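Local coordinates for protein cysteine hydrolase (Pseudomonas syringae pv. phaseolicola 1448A, PDB 3IRV) that probably acts as a hydrolase of the isochorismatase family of cysteine hydrolases, at residues K32-P37 against L41-T46; V67-H72 against L108-D113. One frame throughout, in Å; residues are numbered along the deposited sequence.

Interaction 1 of 2, residues K32-P37 against L41-T46; sequences KVFCEP and LYVKST
The ring of Tyr-42 fits into the bend where the chain leaves helix 32-35, and Pro-37 closes over one of its faces. The CA of Pro-37 stands 3.4 Å from the centroid of the Tyr-42 ring, almost on the ring normal, in a CH-pi contact, while the backbone N of Lys-44 lies over the opposite face. With CG anti to the backbone N (chi1 177°), the tyrosine lays its ring against Pro-37 and the Glu-36 carbonyl, bringing CD1 of Tyr-42 to 3.0 Å from the O of Glu-36; the O of Cys-35 approaches the ring edge.

A second fit is apolar. Leu-41 lies alongside both Val-33 and Phe-34, its CD1 packed 3.6 Å from CE1 of Phe-34 and its CG against CG2 of Val-33. On the phenylalanine, CG1 of Val-33 rests over one face near the rim.

Two backbone bonds set the spacing: Leu-41 N donates to Val-33 O (2.9 Å, bent to 140°) and Val-43 N to Phe-34 O (2.8 Å, nearly straight at 166°). Beyond them, CB of Thr-46 abuts SG of Cys-35 at 3.9 Å. OG1 of Thr-46 donates to Val-43 O at 2.7 Å and accepts from a water that also donates to Cys-35 O, bridging the segments.

The returning loop is thus folded against the short helix that follows strand 23-28. Phe-34, Val-43 and Thr-46 all touch Thr-147 on strand 141-147, Thr-46 and Ser-45 reach strand 174-175, and helix 50-62 follows.

Interaction 2 of 2, residues V67-H72 against L108-D113; sequences VIYLRH and LAPQSD
Tyr-69 OH lies 2.7 Å from Leu-108 O, a weak hydrogen bond, its proton having another acceptor within reach. A water 3.1 Å from the same OH of Tyr-69 donates to Ala-109 O, so the phenol meets the loop at two successive carbonyls, directly at one and through water at the other. In one of its two conformers, Gln-111 also turns back on its own segment, its NE2 donating to Ala-109 O.

Further along the ring, Pro-110 lies over one face of Tyr-69. Its CG stands over the ring centre, 3.6 Å from the centroid of the Tyr-69 ring and only 7° off the normal, in a CH-pi contact, and CB of Pro-110 comes equally near CE2 of Tyr-69. With CG anti to the carbonyl carbon (chi1 -66°), the tyrosine ring is carried off the strand toward the loop, which brings that face against the proline. CB of Leu-108 adds a looser contact, 4.4 Å from CE1 of Tyr-69.

Strand 66-72 runs in the parallel sheet between strands 23-28 and 115-119, and the loop 108-113 leads into the latter. Tyr-69 additionally touches Leu-57 and Arg-61 of helix 50-62, while Pro-110 leans on Ile-116, so the contact joins sheet, helix and incoming loop.

How the interactions relate
The two contacts come in series along the chain, interaction 1 closing before interaction 2 opens, and both lie in the isochorismatase-family region. Their centres are about 17 Å apart and their nearest atoms about 5 Å, without touching. Interaction 1 lies beyond the end of strand 23-28 and touches the parallel sheet at strands 141-147 and 174-175, while interaction 2 is built on strand 66-72, which pairs with strand 23-28. Helix 50-62 connects them, following the loop of interaction 1 and packing on residues of both segments of interaction 2. In this alpha/beta fold, interaction 1 folds the loop after strand 23-28 back on its short helix, whereas interaction 2 attaches a loop to the neighbouring strand.

Interaction 1 of 2, residues K32-P37 against L41-T46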
# COMPACT_ATOMS: atom_id res chain seq x y z
N LYS A 32 5.30 -11.98 -19.02
CA LYS A 32 5.46 -11.37 -20.36
C LYS A 32 4.57 -10.14 -20.59
O LYS A 32 4.96 -9.19 -21.27
CB LYS A 32 5.19 -12.42 -21.44
CG LYS A 32 6.19 -13.55 -21.38
CD LYS A 32 5.82 -14.70 -22.31
CE LYS A 32 7.03 -15.56 -22.58
NZ LYS A 32 6.69 -16.93 -23.06
N VAL A 33 3.36 -10.14 -20.00
CA VAL A 33 2.42 -9.04 -20.14
C VAL A 33 2.99 -7.68 -19.62
O VAL A 33 2.62 -6.61 -20.14
CB VAL A 33 1.07 -9.42 -19.48
CG1 VAL A 33 1.25 -9.60 -17.98
CG2 VAL A 33 -0.04 -8.43 -19.83
N PHE A 34 3.91 -7.75 -18.64
CA PHE A 34 4.60 -6.55 -18.12
C PHE A 34 5.99 -6.32 -18.72
O PHE A 34 6.46 -5.19 -18.75
CB PHE A 34 4.76 -6.62 -16.60
CG PHE A 34 3.45 -6.81 -15.88
CD1 PHE A 34 2.56 -5.75 -15.76
CD2 PHE A 34 3.13 -8.03 -15.29
CE1 PHE A 34 1.35 -5.93 -15.08
CE2 PHE A 34 1.94 -8.22 -14.63
CZ PHE A 34 1.03 -7.18 -14.52
N CYS A 35 6.63 -7.40 -19.19
CA CYS A 35 8.04 -7.33 -19.57
C CYS A 35 8.30 -7.27 -21.08
O CYS A 35 9.38 -6.83 -21.51
CB CYS A 35 8.81 -8.50 -18.98
SG CYS A 35 8.87 -8.44 -17.18
N GLU A 36 7.37 -7.76 -21.90
CA GLU A 36 7.58 -7.70 -23.36
C GLU A 36 7.01 -6.41 -23.92
O GLU A 36 5.95 -5.97 -23.50
CB GLU A 36 6.89 -8.87 -24.04
CG GLU A 36 7.50 -10.17 -23.65
CD GLU A 36 6.96 -11.34 -24.45
OE1 GLU A 36 5.85 -11.24 -25.04
OE2 GLU A 36 7.66 -12.37 -24.47
N PRO A 37 7.73 -5.78 -24.87
CA PRO A 37 7.26 -4.53 -25.48
C PRO A 37 5.85 -4.62 -26.09
O PRO A 37 5.11 -3.64 -26.08
CB PRO A 37 8.31 -4.25 -26.57
CG PRO A 37 9.56 -4.89 -26.02
CD PRO A 37 9.07 -6.17 -25.35
N LEU A 41 0.48 -4.70 -20.78
CA LEU A 41 0.75 -3.88 -19.61
C LEU A 41 2.26 -3.59 -19.48
O LEU A 41 2.77 -3.43 -18.38
CB LEU A 41 0.22 -4.57 -18.36
CG LEU A 41 -1.29 -4.88 -18.31
CD1 LEU A 41 -1.59 -5.76 -17.09
CD2 LEU A 41 -2.12 -3.59 -18.29
N TYR A 42 2.90 -3.46 -20.64
CA TYR A 42 4.35 -3.28 -20.73
C TYR A 42 4.88 -2.12 -19.88
O TYR A 42 4.38 -1.00 -19.95
CB TYR A 42 4.74 -3.04 -22.19
CG TYR A 42 6.21 -2.78 -22.45
CD1 TYR A 42 7.20 -3.65 -21.97
CD2 TYR A 42 6.61 -1.65 -23.16
CE1 TYR A 42 8.54 -3.43 -22.24
CE2 TYR A 42 7.94 -1.41 -23.42
CZ TYR A 42 8.90 -2.30 -22.97
OH TYR A 42 10.23 -2.07 -23.22
N VAL A 43 5.90 -2.43 -19.07
CA VAL A 43 6.58 -1.47 -18.21
C VAL A 43 8.03 -1.48 -18.71
O VAL A 43 8.78 -2.42 -18.45
CB VAL A 43 6.53 -1.94 -16.73
CG1 VAL A 43 7.31 -0.98 -15.83
CG2 VAL A 43 5.08 -2.08 -16.24
N LYS A 44 8.42 -0.45 -19.46
CA LYS A 44 9.74 -0.46 -20.11
C LYS A 44 10.95 -0.58 -19.18
O LYS A 44 11.96 -1.19 -19.55
CB LYS A 44 9.91 0.72 -21.08
CG LYS A 44 9.87 2.09 -20.45
CD LYS A 44 10.14 3.14 -21.54
CE LYS A 44 10.19 4.56 -20.99
NZ LYS A 44 8.84 5.20 -20.92
N SER A 45 10.83 -0.06 -17.95
CA SER A 45 11.96 -0.14 -17.00
C SER A 45 12.25 -1.58 -16.52
O SER A 45 13.29 -1.84 -15.92
CB SER A 45 11.68 0.77 -15.80
OG SER A 45 10.50 0.33 -15.13
N THR A 46 11.34 -2.52 -16.80
CA THR A 46 11.64 -3.93 -16.47
C THR A 46 12.92 -4.42 -17.16
O THR A 46 13.62 -5.29 -16.65
CB THR A 46 10.48 -4.90 -16.84
OG1 THR A 46 10.11 -4.75 -18.22
CG2 THR A 46 9.23 -4.65 -15.97
O HOH W 1 11.58 -5.65 -20.51

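Interaction 2 of 2, residues V67-H72 against L108-D113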
# COMPACT_ATOMS: atom_id res chain seq x y z
N VAL A 67 13.15 -19.35 -3.41
CA VAL A 67 12.74 -18.41 -4.42
C VAL A 67 11.26 -18.61 -4.74
O VAL A 67 10.85 -19.73 -5.08
CB VAL A 67 13.53 -18.62 -5.72
CG1 VAL A 67 12.97 -17.77 -6.84
CG2 VAL A 67 15.01 -18.28 -5.48
N ILE A 68 10.48 -17.53 -4.65
CA ILE A 68 9.03 -17.55 -4.90
C ILE A 68 8.70 -16.56 -6.00
O ILE A 68 9.07 -15.39 -5.90
CB ILE A 68 8.25 -17.14 -3.64
CG1 ILE A 68 8.59 -18.11 -2.50
CG2 ILE A 68 6.73 -17.10 -3.94
CD1 ILE A 68 8.13 -17.68 -1.09
N TYR A 69 8.01 -17.01 -7.04
CA TYR A 69 7.53 -16.10 -8.08
C TYR A 69 6.06 -15.81 -7.85
O TYR A 69 5.30 -16.72 -7.57
CB TYR A 69 7.64 -16.76 -9.45
CG TYR A 69 9.04 -17.04 -9.92
CD1 TYR A 69 9.62 -16.20 -10.89
CD2 TYR A 69 9.78 -18.16 -9.46
CE1 TYR A 69 10.92 -16.45 -11.38
CE2 TYR A 69 11.07 -18.41 -9.93
CZ TYR A 69 11.64 -17.55 -10.90
OH TYR A 69 12.93 -17.86 -11.36
N LEU A 70 5.66 -14.55 -7.95
CA LEU A 70 4.24 -14.20 -7.95
C LEU A 70 3.82 -14.00 -9.40
O LEU A 70 4.59 -13.45 -10.21
CB LEU A 70 3.99 -12.88 -7.22
CG LEU A 70 4.45 -12.86 -5.76
CD1 LEU A 70 4.04 -11.53 -5.15
CD2 LEU A 70 3.87 -14.04 -4.98
N ARG A 71 2.61 -14.44 -9.73
CA ARG A 71 2.02 -14.16 -11.03
C ARG A 71 0.63 -13.60 -10.84
O ARG A 71 -0.16 -14.17 -10.05
CB ARG A 71 1.92 -15.43 -11.88
CG ARG A 71 3.27 -16.13 -12.10
CD ARG A 71 3.15 -17.32 -13.09
NE ARG A 71 2.12 -18.27 -12.64
CZ ARG A 71 1.81 -19.40 -13.28
NH1 ARG A 71 2.44 -19.72 -14.39
NH2 ARG A 71 0.84 -20.19 -12.80
N HIS A 72 0.31 -12.52 -11.54
CA HIS A 72 -1.03 -11.97 -11.51
C HIS A 72 -1.83 -12.67 -12.61
O HIS A 72 -1.55 -12.47 -13.80
CB HIS A 72 -0.99 -10.47 -11.74
CG HIS A 72 -2.27 -9.77 -11.40
ND1 HIS A 72 -2.40 -8.39 -11.39
CD2 HIS A 72 -3.49 -10.26 -11.04
CE1 HIS A 72 -3.63 -8.07 -11.04
NE2 HIS A 72 -4.31 -9.18 -10.83
N LEU A 108 13.97 -15.42 -16.73
CA LEU A 108 13.85 -15.70 -15.30
C LEU A 108 13.09 -17.00 -15.05
O LEU A 108 12.50 -17.17 -13.98
CB LEU A 108 13.17 -14.52 -14.58
CG LEU A 108 13.89 -13.17 -14.61
CD1 LEU A 108 12.99 -12.15 -13.94
CD2 LEU A 108 15.25 -13.27 -13.89
N ALA A 109 13.13 -17.93 -16.01
CA ALA A 109 12.31 -19.14 -15.94
C ALA A 109 12.44 -19.84 -14.60
O ALA A 109 13.54 -20.14 -14.16
CB ALA A 109 12.69 -20.10 -17.06
N PRO A 110 11.29 -20.06 -13.92
CA PRO A 110 11.34 -20.78 -12.64
C PRO A 110 11.97 -22.15 -12.79
O PRO A 110 11.79 -22.83 -13.82
CB PRO A 110 9.86 -20.89 -12.25
CG PRO A 110 9.22 -19.66 -12.90
CD PRO A 110 9.92 -19.60 -14.24
N GLN A 111 12.73 -22.53 -11.77
CA GLN A 111 13.37 -23.83 -11.72
C GLN A 111 12.51 -24.78 -10.90
O GLN A 111 11.59 -24.33 -10.19
CB GLN A 111 14.79 -23.70 -11.15
CG GLN A 111 15.70 -22.81 -12.00
CD GLN A 111 15.86 -23.30 -13.43
OE1 GLN A 111 16.49 -24.32 -13.67
NE2 GLN A 111 15.27 -22.57 -14.38
N SER A 112 12.79 -26.08 -10.99
CA SER A 112 11.92 -27.10 -10.42
C SER A 112 11.62 -26.98 -8.92
O SER A 112 10.51 -27.31 -8.52
CB SER A 112 12.45 -28.51 -10.75
OG SER A 112 13.69 -28.73 -10.10
N ASP A 113 12.58 -26.51 -8.11
CA ASP A 113 12.39 -26.32 -6.66
C ASP A 113 11.81 -24.97 -6.26
O ASP A 113 11.53 -24.73 -5.08
CB ASP A 113 13.70 -26.50 -5.90
CG ASP A 113 14.14 -27.94 -5.83
OD1 ASP A 113 13.31 -28.85 -6.07
OD2 ASP A 113 15.33 -28.16 -5.52
O HOH W 2 15.73 -18.26 -12.65